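Local coordinates for tubulin-like protein CetZ (Methanosaeta thermophila, PDB 3ZID) that binds GTP and probably hydrolyses it, as a tubulin/FtsZ-like cytoskeletal protein thought to take part in the control of archaeal cell shape, at residues A[112-122]-A[152-163]; A[3-14]-A[42-50]. All blocks are in the same frame, centred on the assembly; numbering follows the deposited sequence.

Contact 1: A[112-122]-A[152-163]. With GDP (guanosine-5'-diphosphate), chain C.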
# COMPACT_ATOMS: atom_id res chain seq x y z
N VAL A 112 -0.65 -2.38 6.94
CA VAL A 112 0.44 -2.97 7.66
C VAL A 112 0.15 -3.05 9.15
O VAL A 112 0.93 -3.64 9.88
CB VAL A 112 1.76 -2.21 7.42
CG1 VAL A 112 2.08 -2.20 5.94
CG2 VAL A 112 1.68 -0.79 7.95
N SER A 113 -0.97 -2.47 9.59
CA SER A 113 -1.27 -2.27 11.02
C SER A 113 -2.25 -3.26 11.66
O SER A 113 -2.29 -3.39 12.88
CB SER A 113 -1.78 -0.85 11.27
OG SER A 113 -0.73 0.08 11.16
N GLY A 114 -3.05 -3.94 10.85
CA GLY A 114 -3.99 -4.89 11.41
C GLY A 114 -3.30 -6.21 11.74
O GLY A 114 -2.07 -6.32 11.73
N GLY A 115 -4.11 -7.22 12.02
CA GLY A 115 -3.59 -8.52 12.39
C GLY A 115 -3.60 -9.49 11.22
O GLY A 115 -2.70 -10.32 11.08
N THR A 116 -4.62 -9.40 10.38
CA THR A 116 -4.75 -10.35 9.29
C THR A 116 -3.92 -9.97 8.08
O THR A 116 -3.02 -10.71 7.66
CB THR A 116 -6.23 -10.57 8.88
OG1 THR A 116 -6.94 -11.21 9.94
CG2 THR A 116 -6.31 -11.44 7.63
N GLY A 117 -4.23 -8.81 7.50
CA GLY A 117 -3.52 -8.37 6.32
C GLY A 117 -2.02 -8.33 6.52
O GLY A 117 -1.25 -8.90 5.75
N SER A 118 -1.60 -7.68 7.60
CA SER A 118 -0.19 -7.41 7.83
C SER A 118 0.64 -8.65 8.06
O SER A 118 1.84 -8.61 7.82
CB SER A 118 -0.02 -6.46 9.01
OG SER A 118 -0.24 -7.13 10.23
N SER A 119 0.02 -9.74 8.51
CA SER A 119 0.75 -10.99 8.78
C SER A 119 0.67 -11.97 7.62
O SER A 119 1.68 -12.58 7.25
CB SER A 119 0.27 -11.66 10.07
OG SER A 119 -1.11 -11.96 10.04
N PHE A 120 -0.52 -12.13 7.06
CA PHE A 120 -0.72 -12.99 5.89
C PHE A 120 0.14 -12.54 4.72
O PHE A 120 0.71 -13.35 4.00
CB PHE A 120 -2.17 -12.91 5.41
CG PHE A 120 -3.12 -13.83 6.12
CD1 PHE A 120 -3.06 -14.02 7.50
CD2 PHE A 120 -4.12 -14.47 5.39
CE1 PHE A 120 -3.97 -14.86 8.14
CE2 PHE A 120 -5.03 -15.31 6.01
CZ PHE A 120 -4.96 -15.51 7.39
N SER A 121 0.19 -11.24 4.50
CA SER A 121 0.70 -10.72 3.23
C SER A 121 2.17 -11.03 2.97
O SER A 121 2.51 -11.52 1.90
CB SER A 121 0.36 -9.24 3.05
OG SER A 121 -1.05 -9.06 2.99
N PRO A 122 3.05 -10.76 3.94
CA PRO A 122 4.44 -11.14 3.70
C PRO A 122 4.59 -12.64 3.55
O PRO A 122 5.44 -13.07 2.76
CB PRO A 122 5.17 -10.66 4.96
CG PRO A 122 4.30 -9.54 5.47
CD PRO A 122 2.90 -9.95 5.17
N TYR A 152 -1.27 -0.65 16.61
CA TYR A 152 -1.26 -0.34 15.19
C TYR A 152 0.15 0.10 14.75
O TYR A 152 0.66 -0.37 13.72
CB TYR A 152 -2.30 0.74 14.90
CG TYR A 152 -3.70 0.17 14.75
CD1 TYR A 152 -3.92 -1.20 14.75
CD2 TYR A 152 -4.80 1.01 14.65
CE1 TYR A 152 -5.20 -1.73 14.63
CE2 TYR A 152 -6.09 0.49 14.53
CZ TYR A 152 -6.28 -0.88 14.52
OH TYR A 152 -7.56 -1.38 14.40
N LEU A 153 0.77 0.97 15.54
CA LEU A 153 2.11 1.44 15.20
C LEU A 153 3.16 0.34 15.28
O LEU A 153 4.06 0.27 14.44
CB LEU A 153 2.52 2.62 16.07
CG LEU A 153 1.61 3.84 16.04
CD1 LEU A 153 2.15 4.92 16.96
CD2 LEU A 153 1.48 4.35 14.62
N GLN A 154 3.05 -0.51 16.28
CA GLN A 154 3.98 -1.61 16.45
C GLN A 154 3.88 -2.63 15.34
O GLN A 154 4.89 -3.09 14.83
CB GLN A 154 3.75 -2.34 17.77
CG GLN A 154 3.97 -1.55 19.02
CD GLN A 154 3.70 -2.41 20.23
OE1 GLN A 154 3.45 -3.61 20.11
NE2 GLN A 154 3.71 -1.80 21.41
N ASN A 155 2.65 -2.98 15.00
CA ASN A 155 2.38 -3.92 13.93
C ASN A 155 2.96 -3.38 12.64
O ASN A 155 3.54 -4.12 11.85
CB ASN A 155 0.87 -4.10 13.78
CG ASN A 155 0.28 -5.00 14.85
OD1 ASN A 155 1.01 -5.67 15.57
ND2 ASN A 155 -1.05 -5.04 14.93
N ALA A 156 2.76 -2.08 12.42
CA ALA A 156 3.23 -1.42 11.20
C ALA A 156 4.73 -1.58 11.03
O ALA A 156 5.21 -2.01 9.99
CB ALA A 156 2.87 0.05 11.22
N ALA A 157 5.47 -1.30 12.10
CA ALA A 157 6.92 -1.36 12.07
C ALA A 157 7.44 -2.74 11.71
O ALA A 157 8.33 -2.87 10.87
CB ALA A 157 7.52 -0.90 13.41
N PHE A 158 6.89 -3.76 12.36
CA PHE A 158 7.32 -5.13 12.07
C PHE A 158 6.84 -5.67 10.72
O PHE A 158 7.51 -6.51 10.10
CB PHE A 158 6.92 -6.07 13.19
CG PHE A 158 7.64 -5.79 14.46
CD1 PHE A 158 9.02 -5.98 14.55
CD2 PHE A 158 6.95 -5.36 15.57
CE1 PHE A 158 9.69 -5.72 15.73
CE2 PHE A 158 7.61 -5.10 16.76
CZ PHE A 158 8.98 -5.29 16.83
N CYS A 159 5.66 -5.23 10.30
CA CYS A 159 5.15 -5.66 9.00
C CYS A 159 6.03 -5.12 7.88
O CYS A 159 6.40 -5.86 6.96
CB CYS A 159 3.72 -5.17 8.80
SG CYS A 159 3.08 -5.62 7.16
N LEU A 160 6.34 -3.84 7.95
CA LEU A 160 7.19 -3.22 6.92
C LEU A 160 8.56 -3.92 6.82
O LEU A 160 9.11 -4.10 5.73
CB LEU A 160 7.35 -1.72 7.16
CG LEU A 160 6.11 -0.87 6.85
CD1 LEU A 160 6.24 0.53 7.46
CD2 LEU A 160 5.88 -0.81 5.33
N ARG A 161 9.10 -4.31 7.98
CA ARG A 161 10.34 -5.07 8.00
C ARG A 161 10.22 -6.39 7.25
O ARG A 161 11.06 -6.70 6.41
CB ARG A 161 10.83 -5.31 9.43
CG ARG A 161 11.45 -4.09 10.07
CD ARG A 161 11.65 -4.25 11.57
NE ARG A 161 12.65 -5.25 11.91
CZ ARG A 161 13.18 -5.39 13.12
NH1 ARG A 161 12.81 -4.57 14.09
NH2 ARG A 161 14.08 -6.33 13.36
N GLU A 162 9.17 -7.15 7.53
CA GLU A 162 8.98 -8.42 6.84
C GLU A 162 8.78 -8.28 5.33
O GLU A 162 9.24 -9.13 4.57
CB GLU A 162 7.81 -9.20 7.43
CG GLU A 162 8.07 -9.76 8.80
CD GLU A 162 6.83 -10.34 9.43
OE1 GLU A 162 5.81 -10.48 8.72
OE2 GLU A 162 6.88 -10.67 10.63
N MET A 163 8.10 -7.20 4.91
CA MET A 163 7.85 -6.93 3.49
C MET A 163 9.16 -6.77 2.73
O MET A 163 9.35 -7.36 1.67
CB MET A 163 7.03 -5.64 3.33
CG MET A 163 5.52 -5.78 3.49
SD MET A 163 4.76 -7.00 2.40
CE MET A 163 3.06 -6.56 2.65
PB GDP C . -7.01 -6.58 9.51
O1B GDP C . -5.90 -6.80 8.49
O2B GDP C . -8.35 -6.92 8.89
O3B GDP C . -6.74 -7.46 10.71
O3A GDP C . -6.97 -5.06 10.02
PA GDP C . -7.24 -3.80 9.06
O1A GDP C . -8.55 -3.17 9.36
O2A GDP C . -7.08 -4.12 7.59
O5' GDP C . -6.01 -2.89 9.49
C5' GDP C . -6.27 -1.70 10.22
C4' GDP C . -5.48 -0.57 9.57
O4' GDP C . -6.01 -0.38 8.25
C3' GDP C . -5.71 0.70 10.33
O3' GDP C . -4.57 1.52 10.11
C2' GDP C . -6.92 1.28 9.64
O2' GDP C . -6.92 2.70 9.78
C1' GDP C . -6.68 0.89 8.20
N9 GDP C . -7.88 0.65 7.41
C8 GDP C . -8.91 -0.17 7.70
N7 GDP C . -9.82 -0.18 6.69
C5 GDP C . -9.35 0.66 5.74
C6 GDP C . -9.78 1.09 4.41
O6 GDP C . -10.86 0.70 3.95
N1 GDP C . -9.00 1.94 3.74
C2 GDP C . -7.84 2.40 4.23
N2 GDP C . -7.13 3.26 3.48
N3 GDP C . -7.36 2.04 5.45
C4 GDP C . -8.06 1.18 6.21

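Contact 2: A[3-14]-A[42-50]. With GDP (guanosine-5'-diphosphate), chain C.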
# COMPACT_ATOMS: atom_id res chain seq x y z
N ASN A 3 -1.60 -11.07 -17.59
CA ASN A 3 -2.35 -11.76 -16.54
C ASN A 3 -2.07 -11.13 -15.19
O ASN A 3 -0.96 -11.22 -14.67
CB ASN A 3 -1.98 -13.24 -16.50
CG ASN A 3 -2.38 -13.97 -17.76
OD1 ASN A 3 -3.54 -14.32 -17.95
ND2 ASN A 3 -1.41 -14.20 -18.64
N VAL A 4 -3.09 -10.50 -14.62
CA VAL A 4 -2.92 -9.77 -13.38
C VAL A 4 -3.73 -10.41 -12.28
O VAL A 4 -4.91 -10.72 -12.46
CB VAL A 4 -3.35 -8.29 -13.54
CG1 VAL A 4 -3.05 -7.49 -12.25
CG2 VAL A 4 -2.67 -7.66 -14.74
N LEU A 5 -3.11 -10.60 -11.13
CA LEU A 5 -3.82 -11.07 -9.96
C LEU A 5 -3.82 -9.97 -8.93
O LEU A 5 -2.76 -9.39 -8.63
CB LEU A 5 -3.15 -12.34 -9.40
CG LEU A 5 -3.73 -12.90 -8.11
CD1 LEU A 5 -5.18 -13.34 -8.31
CD2 LEU A 5 -2.90 -14.08 -7.59
N MET A 6 -4.98 -9.64 -8.39
CA MET A 6 -5.05 -8.69 -7.27
C MET A 6 -5.64 -9.36 -6.04
O MET A 6 -6.72 -9.94 -6.12
CB MET A 6 -5.82 -7.45 -7.65
CG MET A 6 -5.24 -6.80 -8.90
SD MET A 6 -6.04 -5.27 -9.35
CE MET A 6 -5.31 -4.13 -8.18
N LEU A 7 -4.90 -9.30 -4.94
CA LEU A 7 -5.27 -9.95 -3.67
C LEU A 7 -5.47 -8.90 -2.60
O LEU A 7 -4.51 -8.22 -2.23
CB LEU A 7 -4.14 -10.87 -3.22
CG LEU A 7 -3.76 -11.95 -4.22
CD1 LEU A 7 -2.56 -12.76 -3.73
CD2 LEU A 7 -4.96 -12.85 -4.45
N GLY A 8 -6.69 -8.75 -2.11
CA GLY A 8 -6.97 -7.78 -1.07
C GLY A 8 -7.08 -8.51 0.26
O GLY A 8 -8.02 -9.25 0.47
N VAL A 9 -6.11 -8.31 1.15
CA VAL A 9 -5.97 -9.13 2.36
C VAL A 9 -6.28 -8.33 3.61
O VAL A 9 -5.72 -7.25 3.83
CB VAL A 9 -4.54 -9.69 2.44
CG1 VAL A 9 -4.39 -10.68 3.59
CG2 VAL A 9 -4.17 -10.33 1.10
N GLY A 10 -7.20 -8.84 4.42
CA GLY A 10 -7.62 -8.10 5.60
C GLY A 10 -8.68 -7.08 5.23
O GLY A 10 -8.98 -6.90 4.05
N GLN A 11 -9.25 -6.40 6.21
CA GLN A 11 -10.33 -5.45 5.93
C GLN A 11 -9.94 -4.32 4.95
O GLN A 11 -10.67 -4.04 3.98
CB GLN A 11 -10.86 -4.84 7.23
CG GLN A 11 -11.85 -3.71 6.98
CD GLN A 11 -12.75 -3.49 8.15
OE1 GLN A 11 -13.95 -3.78 8.10
NE2 GLN A 11 -12.19 -2.97 9.23
N CYS A 12 -8.82 -3.67 5.23
CA CYS A 12 -8.35 -2.58 4.38
C CYS A 12 -8.09 -3.09 2.96
O CYS A 12 -8.61 -2.53 1.99
CB CYS A 12 -7.11 -1.94 4.98
SG CYS A 12 -6.32 -0.71 3.94
N GLY A 13 -7.32 -4.16 2.84
CA GLY A 13 -7.07 -4.80 1.57
C GLY A 13 -8.37 -5.19 0.86
O GLY A 13 -8.50 -4.95 -0.33
N ASN A 14 -9.32 -5.76 1.59
CA ASN A 14 -10.63 -6.09 1.00
C ASN A 14 -11.34 -4.87 0.40
O ASN A 14 -11.87 -4.91 -0.72
CB ASN A 14 -11.60 -6.65 2.04
CG ASN A 14 -11.25 -8.04 2.55
OD1 ASN A 14 -11.88 -8.52 3.50
ND2 ASN A 14 -10.23 -8.68 1.98
N ARG A 42 -6.21 -10.17 -18.52
CA ARG A 42 -7.08 -10.86 -17.59
C ARG A 42 -6.75 -10.38 -16.18
O ARG A 42 -5.62 -10.53 -15.73
CB ARG A 42 -6.85 -12.36 -17.74
CG ARG A 42 -7.83 -13.26 -17.02
CD ARG A 42 -7.54 -14.69 -17.40
NE ARG A 42 -6.26 -15.17 -16.89
CZ ARG A 42 -6.12 -15.83 -15.74
NH1 ARG A 42 -7.19 -16.12 -15.02
NH2 ARG A 42 -4.92 -16.24 -15.33
N VAL A 43 -7.72 -9.77 -15.49
CA VAL A 43 -7.53 -9.32 -14.11
C VAL A 43 -8.38 -10.10 -13.11
O VAL A 43 -9.60 -9.94 -13.07
CB VAL A 43 -7.86 -7.81 -13.93
CG1 VAL A 43 -7.52 -7.36 -12.52
CG2 VAL A 43 -7.11 -6.96 -14.94
N GLU A 44 -7.73 -10.91 -12.28
CA GLU A 44 -8.42 -11.67 -11.25
C GLU A 44 -8.29 -10.98 -9.89
O GLU A 44 -7.25 -10.42 -9.56
CB GLU A 44 -7.87 -13.09 -11.17
CG GLU A 44 -8.01 -13.87 -12.46
CD GLU A 44 -9.37 -14.52 -12.64
OE1 GLU A 44 -10.24 -14.32 -11.78
OE2 GLU A 44 -9.57 -15.21 -13.65
N THR A 45 -9.36 -11.03 -9.12
CA THR A 45 -9.37 -10.39 -7.83
C THR A 45 -9.85 -11.38 -6.80
O THR A 45 -10.86 -12.06 -7.00
CB THR A 45 -10.28 -9.16 -7.82
OG1 THR A 45 -11.64 -9.56 -8.08
CG2 THR A 45 -9.84 -8.16 -8.88
N ILE A 46 -9.13 -11.48 -5.69
CA ILE A 46 -9.58 -12.27 -4.56
C ILE A 46 -9.46 -11.45 -3.30
O ILE A 46 -8.40 -10.93 -3.00
CB ILE A 46 -8.78 -13.56 -4.37
CG1 ILE A 46 -8.74 -14.35 -5.67
CG2 ILE A 46 -9.41 -14.42 -3.26
CD1 ILE A 46 -7.81 -15.53 -5.58
N ALA A 47 -10.58 -11.29 -2.60
CA ALA A 47 -10.59 -10.66 -1.30
C ALA A 47 -10.42 -11.75 -0.24
O ALA A 47 -11.24 -12.66 -0.14
CB ALA A 47 -11.88 -9.93 -1.09
N ILE A 48 -9.36 -11.66 0.55
CA ILE A 48 -9.09 -12.68 1.55
C ILE A 48 -9.23 -12.07 2.95
O ILE A 48 -8.73 -10.97 3.21
CB ILE A 48 -7.68 -13.28 1.33
CG1 ILE A 48 -7.53 -13.71 -0.14
CG2 ILE A 48 -7.42 -14.45 2.29
CD1 ILE A 48 -6.15 -14.15 -0.57
N ASN A 49 -9.94 -12.77 3.84
CA ASN A 49 -10.15 -12.31 5.21
C ASN A 49 -10.49 -13.44 6.17
O ASN A 49 -11.06 -14.46 5.79
CB ASN A 49 -11.26 -11.26 5.25
CG ASN A 49 -11.04 -10.21 6.32
OD1 ASN A 49 -10.55 -10.51 7.41
ND2 ASN A 49 -11.39 -8.97 6.00
N THR A 50 -10.14 -13.25 7.44
CA THR A 50 -10.49 -14.19 8.49
C THR A 50 -11.79 -13.75 9.15
O THR A 50 -12.36 -14.49 9.95
CB THR A 50 -9.43 -14.21 9.58
OG1 THR A 50 -9.24 -12.89 10.10
CG2 THR A 50 -8.11 -14.75 9.03
PB GDP C . -7.01 -6.58 9.51
O1B GDP C . -5.90 -6.80 8.49
O2B GDP C . -8.35 -6.92 8.89
O3B GDP C . -6.74 -7.46 10.71
O3A GDP C . -6.97 -5.06 10.02
PA GDP C . -7.24 -3.80 9.06
O1A GDP C . -8.55 -3.17 9.36
O2A GDP C . -7.08 -4.12 7.59
O5' GDP C . -6.01 -2.89 9.49
C5' GDP C . -6.27 -1.70 10.22
C4' GDP C . -5.48 -0.57 9.57
O4' GDP C . -6.01 -0.38 8.25
C3' GDP C . -5.71 0.70 10.33
O3' GDP C . -4.57 1.52 10.11
C2' GDP C . -6.92 1.28 9.64
O2' GDP C . -6.92 2.70 9.78
C1' GDP C . -6.68 0.89 8.20
N9 GDP C . -7.88 0.65 7.41
C8 GDP C . -8.91 -0.17 7.70
N7 GDP C . -9.82 -0.18 6.69
C5 GDP C . -9.35 0.66 5.74
C6 GDP C . -9.78 1.09 4.41
O6 GDP C . -10.86 0.70 3.95
N1 GDP C . -9.00 1.94 3.74
C2 GDP C . -7.84 2.40 4.23
N2 GDP C . -7.13 3.26 3.48
N3 GDP C . -7.36 2.04 5.45
C4 GDP C . -8.06 1.18 6.21

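Contact 1: A[112-122]-A[152-163]
Asn155 carries CG anti to its own carbonyl carbon (chi1 -77°), which sets its amide beside the loop at Ser113; Cys159, one turn on, holds SG anti to the backbone N (chi1 177°) and slips it between Val112 and Ser118. ND2 of Asn155 donates a nearly straight bond to O of Ser113 (2.9 Å, 166° at the hydrogen), the oxygen lying in the amide plane but the donor standing above the carbonyl plane. The same ND2 also serves O of Ala77. Cut back to an alanine, this position is likely to leave the carbonyls of Ser113 and Ala77 without their shared donor and the loop at Ser113 less firmly set. The bond is answered in the other direction: OG of Ser113 donates to O of Tyr152 (2.9 Å), on the face opposite to that used by N of Ala156. Next to these bonds, CG2 of Val112 rests on CB of Ala156 (3.6 Å), while SG of Cys159 lies against CB of Val112 (3.7 Å). At the far end, the Pro122 ring meets the Met163 thioether at about a right angle, CG to SD 4.0 Å. Helix 152-163 runs nearly parallel to helix 117-122, and its contacts with Val112 and Ser113 back the turn whose amides, N of Gly115, Thr116 and Gly117, grip the beta-phosphate of GDP. That glycine-rich turn at a helix start is the tubulin/FtsZ signature loop of the nucleotide site.

Contact 2: A[3-14]-A[42-50]
Asn14 reaches from the first helix back to the strand at Ala47 to Asn49, and its side chain shows how a helix start can be tied to a neighbouring strand. CB leaves the helix with CG anti to the carbonyl carbon (chi1 -70°), which brings the amide up to the end of strand 42-49. CG, the branch point, lies 3.6 Å from ND2 of Asn49. On one arm, OD1 accepts a short bond from that ND2 (2.6 Å, 159° at the hydrogen); the donor stands above the carbonyl plane of Asn14, and the two amide planes are 65° apart. On the other arm, ND2 donates to O of Ile48 (3.0 Å), again from above the carbonyl plane, and brushes CB of Ala47. O of Ile48 is therefore gripped twice, since N of Gly10 also donates to it; the asparagine both gives and accepts, so its amide is unlikely to flip.

Upstream, strands 3-9 and 42-49 run parallel, joined by seven backbone bonds, with Val4, Met6, Gly8 and Gly10 donating to Arg42, Glu44, Ile46 and Ile48, and Glu44, Ile46 and Ile48 donating back to Val4, Met6 and Gly8. Leu7 and Ile46 lie side by side on one face, CD2 to CB 3.9 Å, and this face is covered by helix 79-98. At the opposite end of the pair, NE of Arg42 donates in the guanidinium plane to OD1 of Asn3 (3.0 Å), while its NH1 makes a salt bridge to Glu44 and bonds to O of Arg100.

Beyond the strand, N of Gln11 donates to O2B of GDP (2.9 Å) and N of Cys12 to O2A. Gly10 has backbone angles that call for glycine, and a side chain there would strike the phosphate. This strand-turn-helix, with backbone amides on the diphosphate and a parallel neighbour strand, is the opening unit of the Rossmann-like tubulin/FtsZ GTPase domain.

From the N terminus, the chain runs through strand 3-9 and helix 10-30, and contact 2 closes the first loop when strand 42-49 returns beside strand 3-9. Only after that, past helix 79-98 and strand 105-111, does contact 1 open; it closes a second loop, which contains strand 136-143. The two loops therefore follow in series, neither nesting nor crossing, with centres about 17 Å apart. They meet in space all the same: OG1 of Thr50 lies 2.8 Å from OG1 of Thr116, probably hydrogen-bonded, and Val9 packs on Phe120 and Ser121. Both supply backbone amides to GDP, so the turns after two neighbouring strands of one parallel sheet, 3-9 and 105-111, converge on one diphosphate.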